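Local coordinates for PKS_KS domain-containing protein (Photorhabdus luminescens subsp. laumondii, PDB 6SMO) that probably acts as a beta-ketoacyl-ACP synthase that lengthens acyl chains by condensation, and holds a pentaoxo-dodecanal chain in its pocket, at residues 395-400 / 406-411; 328-333 / 376-381; 170-175 / 182-187. All blocks are in the same frame, centred on the assembly; numbering follows the deposited sequence.

Contact 1 of 3, residues 395-400 / 406-411; sequences INYQTP and LDYIPN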
# COMPACT_ATOMS: atom_id res chain seq x y z
N ILE B 395 -3.74 -28.20 -0.93
CA ILE B 395 -3.07 -29.36 -0.26
C ILE B 395 -3.15 -29.19 1.26
O ILE B 395 -3.56 -28.10 1.72
CB ILE B 395 -1.62 -29.54 -0.75
CG1 ILE B 395 -0.71 -28.38 -0.35
CG2 ILE B 395 -1.59 -29.78 -2.25
CD1 ILE B 395 0.76 -28.73 -0.31
N ASN B 396 -2.78 -30.24 2.00
CA ASN B 396 -2.74 -30.28 3.48
C ASN B 396 -4.16 -30.16 4.05
O ASN B 396 -4.30 -29.69 5.20
CB ASN B 396 -1.82 -29.20 4.05
CG ASN B 396 -0.47 -29.14 3.37
OD1 ASN B 396 0.06 -30.17 2.94
ND2 ASN B 396 0.10 -27.96 3.27
N TYR B 397 -5.17 -30.59 3.29
CA TYR B 397 -6.60 -30.60 3.72
C TYR B 397 -6.82 -31.81 4.64
O TYR B 397 -6.92 -32.95 4.13
CB TYR B 397 -7.55 -30.61 2.53
CG TYR B 397 -8.98 -30.30 2.90
CD1 TYR B 397 -9.42 -28.99 3.02
CD2 TYR B 397 -9.90 -31.31 3.15
CE1 TYR B 397 -10.73 -28.69 3.37
CE2 TYR B 397 -11.21 -31.03 3.49
CZ TYR B 397 -11.63 -29.72 3.60
OH TYR B 397 -12.92 -29.43 3.95
N GLN B 398 -6.89 -31.57 5.95
CA GLN B 398 -6.99 -32.61 7.01
C GLN B 398 -8.48 -32.79 7.36
O GLN B 398 -9.20 -33.38 6.53
CB GLN B 398 -6.11 -32.22 8.19
CG GLN B 398 -4.62 -32.20 7.86
CD GLN B 398 -3.82 -31.42 8.87
OE1 GLN B 398 -3.98 -31.57 10.08
NE2 GLN B 398 -2.93 -30.57 8.37
N THR B 399 -8.92 -32.29 8.52
CA THR B 399 -10.32 -32.40 9.01
C THR B 399 -11.16 -31.30 8.36
O THR B 399 -10.78 -30.13 8.42
CB THR B 399 -10.39 -32.33 10.54
OG1 THR B 399 -9.40 -33.20 11.08
CG2 THR B 399 -11.75 -32.72 11.09
N PRO B 400 -12.31 -31.63 7.74
CA PRO B 400 -13.18 -30.62 7.14
C PRO B 400 -13.89 -29.76 8.21
O PRO B 400 -14.43 -30.33 9.14
CB PRO B 400 -14.19 -31.43 6.32
CG PRO B 400 -14.24 -32.78 7.02
CD PRO B 400 -12.84 -32.99 7.56
N LEU B 406 -17.73 -25.50 1.36
CA LEU B 406 -17.72 -25.38 -0.12
C LEU B 406 -16.70 -26.37 -0.69
O LEU B 406 -15.97 -27.00 0.11
CB LEU B 406 -17.36 -23.94 -0.52
CG LEU B 406 -18.36 -22.87 -0.08
CD1 LEU B 406 -17.74 -21.48 -0.17
CD2 LEU B 406 -19.63 -22.93 -0.91
N ASP B 407 -16.65 -26.51 -2.02
CA ASP B 407 -15.67 -27.36 -2.74
C ASP B 407 -14.33 -26.62 -2.78
O ASP B 407 -14.26 -25.57 -3.46
CB ASP B 407 -16.17 -27.71 -4.15
CG ASP B 407 -15.27 -28.65 -4.93
OD1 ASP B 407 -14.22 -29.06 -4.39
OD2 ASP B 407 -15.62 -28.97 -6.09
N TYR B 408 -13.31 -27.14 -2.09
CA TYR B 408 -11.97 -26.51 -1.94
C TYR B 408 -10.90 -27.31 -2.70
O TYR B 408 -9.71 -26.96 -2.58
CB TYR B 408 -11.61 -26.34 -0.47
CG TYR B 408 -12.58 -25.47 0.30
CD1 TYR B 408 -12.78 -24.14 -0.06
CD2 TYR B 408 -13.30 -25.96 1.37
CE1 TYR B 408 -13.67 -23.33 0.63
CE2 TYR B 408 -14.19 -25.17 2.07
CZ TYR B 408 -14.37 -23.85 1.70
OH TYR B 408 -15.25 -23.06 2.39
N ILE B 409 -11.31 -28.33 -3.47
CA ILE B 409 -10.41 -29.14 -4.34
C ILE B 409 -9.26 -29.68 -3.49
O ILE B 409 -8.10 -29.32 -3.71
CB ILE B 409 -9.90 -28.30 -5.53
CG1 ILE B 409 -11.00 -27.42 -6.13
CG2 ILE B 409 -9.26 -29.18 -6.59
CD1 ILE B 409 -10.50 -26.07 -6.59
N PRO B 410 -9.54 -30.54 -2.49
CA PRO B 410 -8.52 -30.95 -1.53
C PRO B 410 -7.51 -31.98 -2.07
O PRO B 410 -7.93 -33.02 -2.55
CB PRO B 410 -9.36 -31.56 -0.39
CG PRO B 410 -10.57 -32.13 -1.09
CD PRO B 410 -10.85 -31.17 -2.23
N ASN B 411 -6.22 -31.63 -2.02
CA ASN B 411 -5.05 -32.55 -2.13
C ASN B 411 -4.75 -32.87 -3.60
O ASN B 411 -3.60 -32.63 -4.02
CB ASN B 411 -5.25 -33.81 -1.28
CG ASN B 411 -5.50 -33.49 0.18
OD1 ASN B 411 -5.01 -32.48 0.70
ND2 ASN B 411 -6.25 -34.34 0.86
O HOH W 1 -1.59 -32.60 1.33

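Contact 2 of 3, residues 328-333 / 376-381; sequences YISAHG and AIESVA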
# COMPACT_ATOMS: atom_id res chain seq x y z
N TYR B 328 -15.30 -20.81 -11.30
CA TYR B 328 -13.99 -21.01 -10.61
C TYR B 328 -13.59 -19.73 -9.86
O TYR B 328 -13.80 -18.63 -10.39
CB TYR B 328 -12.90 -21.42 -11.59
CG TYR B 328 -11.52 -21.42 -10.99
CD1 TYR B 328 -11.17 -22.35 -10.02
CD2 TYR B 328 -10.57 -20.47 -11.35
CE1 TYR B 328 -9.91 -22.35 -9.44
CE2 TYR B 328 -9.31 -20.46 -10.77
CZ TYR B 328 -8.98 -21.40 -9.82
OH TYR B 328 -7.73 -21.39 -9.25
N ILE B 329 -13.03 -19.89 -8.65
CA ILE B 329 -12.58 -18.79 -7.75
C ILE B 329 -11.19 -19.12 -7.21
O ILE B 329 -11.04 -20.18 -6.57
CB ILE B 329 -13.60 -18.56 -6.61
CG1 ILE B 329 -14.99 -18.19 -7.14
CG2 ILE B 329 -13.09 -17.53 -5.62
CD1 ILE B 329 -16.11 -18.47 -6.17
N SER B 330 -10.20 -18.26 -7.48
CA SER B 330 -8.84 -18.29 -6.88
C SER B 330 -8.85 -17.45 -5.59
O SER B 330 -8.46 -16.27 -5.65
CB SER B 330 -7.80 -17.80 -7.85
OG SER B 330 -6.52 -17.75 -7.23
N ALA B 331 -9.28 -18.04 -4.47
CA ALA B 331 -9.47 -17.34 -3.18
C ALA B 331 -8.12 -16.96 -2.58
O ALA B 331 -7.10 -17.59 -2.93
CB ALA B 331 -10.27 -18.21 -2.23
N HIS B 332 -8.16 -15.99 -1.66
CA HIS B 332 -6.97 -15.48 -0.94
C HIS B 332 -6.38 -16.61 -0.09
O HIS B 332 -5.18 -16.83 -0.20
CB HIS B 332 -7.41 -14.28 -0.09
CG HIS B 332 -6.33 -13.63 0.69
ND1 HIS B 332 -5.48 -12.72 0.13
CD2 HIS B 332 -5.98 -13.73 1.98
CE1 HIS B 332 -4.64 -12.31 1.04
NE2 HIS B 332 -4.92 -12.91 2.18
N GLY B 333 -7.23 -17.31 0.67
CA GLY B 333 -6.86 -18.51 1.44
C GLY B 333 -5.59 -18.43 2.27
O GLY B 333 -4.72 -19.25 2.02
N ALA B 376 -0.05 -11.52 -6.95
CA ALA B 376 0.59 -11.56 -8.29
C ALA B 376 0.93 -13.01 -8.67
O ALA B 376 0.62 -13.40 -9.81
CB ALA B 376 1.82 -10.69 -8.29
N ILE B 377 1.53 -13.77 -7.75
CA ILE B 377 1.95 -15.19 -7.96
C ILE B 377 0.69 -16.03 -8.25
O ILE B 377 0.74 -16.87 -9.17
CB ILE B 377 2.75 -15.73 -6.76
CG1 ILE B 377 4.08 -14.98 -6.58
CG2 ILE B 377 2.99 -17.23 -6.90
CD1 ILE B 377 4.67 -15.10 -5.19
N GLU B 378 -0.38 -15.81 -7.49
CA GLU B 378 -1.70 -16.49 -7.67
C GLU B 378 -2.35 -16.03 -8.97
O GLU B 378 -3.05 -16.84 -9.60
CB GLU B 378 -2.62 -16.22 -6.48
CG GLU B 378 -2.25 -16.97 -5.22
CD GLU B 378 -2.89 -16.46 -3.95
OE1 GLU B 378 -4.09 -16.10 -3.99
OE2 GLU B 378 -2.20 -16.40 -2.91
N SER B 379 -2.14 -14.76 -9.36
CA SER B 379 -2.62 -14.17 -10.63
C SER B 379 -1.89 -14.80 -11.82
O SER B 379 -2.54 -15.00 -12.87
CB SER B 379 -2.48 -12.66 -10.64
OG SER B 379 -3.54 -12.05 -9.91
N VAL B 380 -0.60 -15.10 -11.68
CA VAL B 380 0.22 -15.83 -12.69
C VAL B 380 -0.32 -17.26 -12.80
O VAL B 380 -0.53 -17.73 -13.94
CB VAL B 380 1.72 -15.81 -12.36
CG1 VAL B 380 2.51 -16.82 -13.18
CG2 VAL B 380 2.32 -14.42 -12.52
N ALA B 381 -0.54 -17.92 -11.66
CA ALA B 381 -1.08 -19.30 -11.54
C ALA B 381 -2.48 -19.35 -12.16
O ALA B 381 -2.78 -20.34 -12.86
CB ALA B 381 -1.10 -19.73 -10.10
O HOH W 2 -3.94 -13.45 -2.70

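Contact 3 of 3, residues 170-175 / 182-187; sequences AATSVA and MSVSNI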
# COMPACT_ATOMS: atom_id res chain seq x y z
N ALA B 170 11.88 -1.38 -7.29
CA ALA B 170 11.46 -2.43 -8.25
C ALA B 170 10.82 -1.79 -9.48
O ALA B 170 11.17 -2.20 -10.60
CB ALA B 170 10.51 -3.39 -7.56
N ALA B 171 9.92 -0.82 -9.28
CA ALA B 171 9.13 -0.15 -10.35
C ALA B 171 10.05 0.64 -11.28
O ALA B 171 9.91 0.50 -12.51
CB ALA B 171 8.08 0.74 -9.73
N THR B 172 10.96 1.44 -10.72
CA THR B 172 11.84 2.39 -11.46
C THR B 172 12.96 1.62 -12.18
O THR B 172 13.29 2.00 -13.32
CB THR B 172 12.42 3.46 -10.53
OG1 THR B 172 13.07 2.82 -9.44
CG2 THR B 172 11.36 4.41 -10.01
N SER B 173 13.53 0.59 -11.54
CA SER B 173 14.63 -0.25 -12.08
C SER B 173 14.16 -0.98 -13.35
O SER B 173 14.93 -1.02 -14.32
CB SER B 173 15.14 -1.23 -11.05
OG SER B 173 15.74 -0.54 -9.96
N VAL B 174 12.94 -1.53 -13.32
CA VAL B 174 12.31 -2.27 -14.45
C VAL B 174 11.96 -1.27 -15.57
O VAL B 174 12.20 -1.60 -16.75
CB VAL B 174 11.08 -3.07 -13.99
CG1 VAL B 174 10.25 -3.59 -15.16
CG2 VAL B 174 11.48 -4.22 -13.08
N ALA B 175 11.42 -0.10 -15.20
CA ALA B 175 11.05 1.00 -16.13
C ALA B 175 12.31 1.49 -16.87
O ALA B 175 12.20 1.80 -18.07
CB ALA B 175 10.38 2.12 -15.37
N MET B 182 5.59 5.85 -19.85
CA MET B 182 4.22 6.03 -19.29
C MET B 182 4.28 5.86 -17.77
O MET B 182 5.29 5.32 -17.27
CB MET B 182 3.25 5.01 -19.91
CG MET B 182 1.81 5.13 -19.44
SD MET B 182 1.10 6.78 -19.65
CE MET B 182 -0.23 6.72 -18.45
N SER B 183 3.24 6.32 -17.06
CA SER B 183 3.07 6.25 -15.58
C SER B 183 3.81 5.05 -14.98
O SER B 183 3.49 3.91 -15.35
CB SER B 183 1.60 6.19 -15.22
OG SER B 183 1.43 5.91 -13.84
N VAL B 184 4.76 5.32 -14.07
CA VAL B 184 5.42 4.32 -13.19
C VAL B 184 4.92 4.57 -11.76
O VAL B 184 5.12 5.69 -11.26
CB VAL B 184 6.96 4.39 -13.28
CG1 VAL B 184 7.64 3.45 -12.30
CG2 VAL B 184 7.44 4.12 -14.70
N SER B 185 4.29 3.57 -11.13
CA SER B 185 3.64 3.68 -9.80
C SER B 185 4.07 2.52 -8.90
O SER B 185 4.47 1.46 -9.42
CB SER B 185 2.14 3.73 -9.94
OG SER B 185 1.64 2.54 -10.54
N ASN B 186 3.95 2.75 -7.59
CA ASN B 186 4.20 1.74 -6.53
C ASN B 186 3.03 1.79 -5.55
O ASN B 186 3.00 2.68 -4.71
CB ASN B 186 5.53 1.94 -5.81
CG ASN B 186 5.69 1.03 -4.61
OD1 ASN B 186 6.10 1.46 -3.55
ND2 ASN B 186 5.34 -0.23 -4.77
N ILE B 187 2.06 0.90 -5.73
CA ILE B 187 0.90 0.81 -4.80
C ILE B 187 1.36 -0.05 -3.63
O ILE B 187 1.90 -1.11 -3.87
CB ILE B 187 -0.33 0.24 -5.54
CG1 ILE B 187 -0.79 1.21 -6.63
CG2 ILE B 187 -1.44 -0.08 -4.57
CD1 ILE B 187 -1.90 0.68 -7.49

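Contact 1 of 3, residues 395-400 / 406-411
Y397 packs against P410 and donates its backbone N-H to N411 OD1, joining the two arms of one long loop between strands 390-391 and 414-415 of the ketosynthase fold. Neither arm is helix or strand; the one hydrogen bond across the contact joins a backbone N to a side-chain amide, and the rest is mainly side-chain packing.

The tyrosine can be followed outward. Its CB lies 3.6 Å from N411 OD1 and close to CB of P410. Next comes CG, 3.5 Å from P410 CB; the two side chains run alongside each other in a common direction, and the approach to the ring is oblique. Further out, Y397 CE1 comes within 4.2 Å of Y408 CD2. With CG anti to the backbone N (chi1 -167°), the ring is carried along the 406-411 arm and spans from P410 to Y408. Y408 is itself fixed from outside: its ring stacks with F251 and its OH bonds to S344.

The polar link starts at the same residue. Y397 N reaches N411 OD1 over 3.2 Å with an N-H...O angle of 154°, entering in the carbonyl plane on a lone pair. N411 is further placed by a backbone bond to T394, as is I409. Beside this link, I395 CG2 rests 3.9 Å from N411 O. At the far end of the arm, D407 OD1 accepts from I409 N at 3.1 Å, an Asx turn. Water 1 sits near the amide: it accepts from N396 N at 2.7 Å and makes a weak bond to N411 OD1 at 3.5 Å.

Contact 2 of 3, residues 328-333 / 376-381
Strand 326-330, near S330, and helix 376-381 come nearest at S330 and E378, whose CA atoms stand 7.4 Å apart, a spacing that side chains have to bridge. E378 does so almost alone. Its CB lies 4.3 Å from S330 OG, while CG is turned anti to the carbonyl carbon (chi1 -74°) and the chain runs extended beyond it, which carries the carboxylate past S330 to the loop at A331 and H332.

There OE1 of E378 sits 3.5 Å from the backbone O of A331. Both atoms are acceptors; at OE1 the donor is water 2, 3.0 Å away, with K423 adding a long, weak ion pair. The same water accepts a weak bond from H332 ND1 at 3.3 Å, an indirect route between two groups whose atoms ND1 and OE1 are 5.5 Å apart. K364 makes a separate link: its NZ forms a salt bridge with E378 OE2 and also bonds to H332 O. The H332 ring meets that of H369 with planes at about 80°, and the H332 side chain lies about 6 Å from the bound pentaoxo-dodecanal ligand. The contact thus borders the pocket, which C191 and H369 line; with H332 alongside, this is consistent with the Cys-His-His active site of beta-ketoacyl synthases.

In the fold, strand 326-330 is hydrogen-bonded between strands 420-427 and 360-361. Helix 372-388 meets it from the side to which S330 points, whereas A331, its CB directed away from that helix, packs on E343 of helix 337-350.

Contact 3 of 3, residues 170-175 / 182-187
V184 forks against two alanines one helical turn apart, A171 and A175. Its CG1 lies 3.8 Å from A171 CB and 3.7 Å from A171 O, while CG2 sits 3.6 Å from A175 CB. The torsion accounts for this division: CG1 is anti to the backbone N (chi1 175°) and CG2 anti to the carbonyl carbon, so each branch faces its own alanine. A171 CB is met a second time by the backbone, S185 O being 3.7 Å away. T172 adds a looser contact, its N 4.2 Å from V184 CG1. Small side chains on this helical face let the backbones come close, the CA atoms of A171 and V184 being 6.5 Å apart.

The next shell sets the helix and the strand. A175 N donates to A171 O at 3.1 Å, an ordinary i to i+4 helical bond joining the two alanines. A175 also packs on V125, and A170 and V174 on I127, of strand 123-128, the parallel neighbour of strand 184-185. N186 ND2 bonds to I127 O.

Beyond this lies the partner chain, the Ketoacyl_synth_N domain-containing protein. H362 and Q164 of that neighbouring chain both donate to V184 O, its T157 accepts from N186 N, and its D249 and Y168 bond to S183 OG. The pairing is consistent with a ketosynthase heterodimer. The V184 side chain packs both on the helix of its own chain and on F251 of the neighbouring chain, so this edge strand serves core packing and, through its polar atoms as well, the subunit interface.

In the fold
Contact 3, contact 2 and contact 1 follow one another along the chain without interleaving, all within one ketosynthase fold. Contacts 2 and 3 reach the same mixed sheet near its two ends within this chain: strand 184-185 is outermost at one, and strand 326-330 lies beside the other outermost strand, 360-361. Their centres are 23 Å apart. Contact 1 stands 16 Å from contact 2, centre to centre, in a loop beyond that end of the sheet, and 38 Å from contact 3, across the chain's centre. The spread separates three roles: partner-chain interface at contact 3, surroundings of the ligand pocket at contact 2, and loop packing at contact 1.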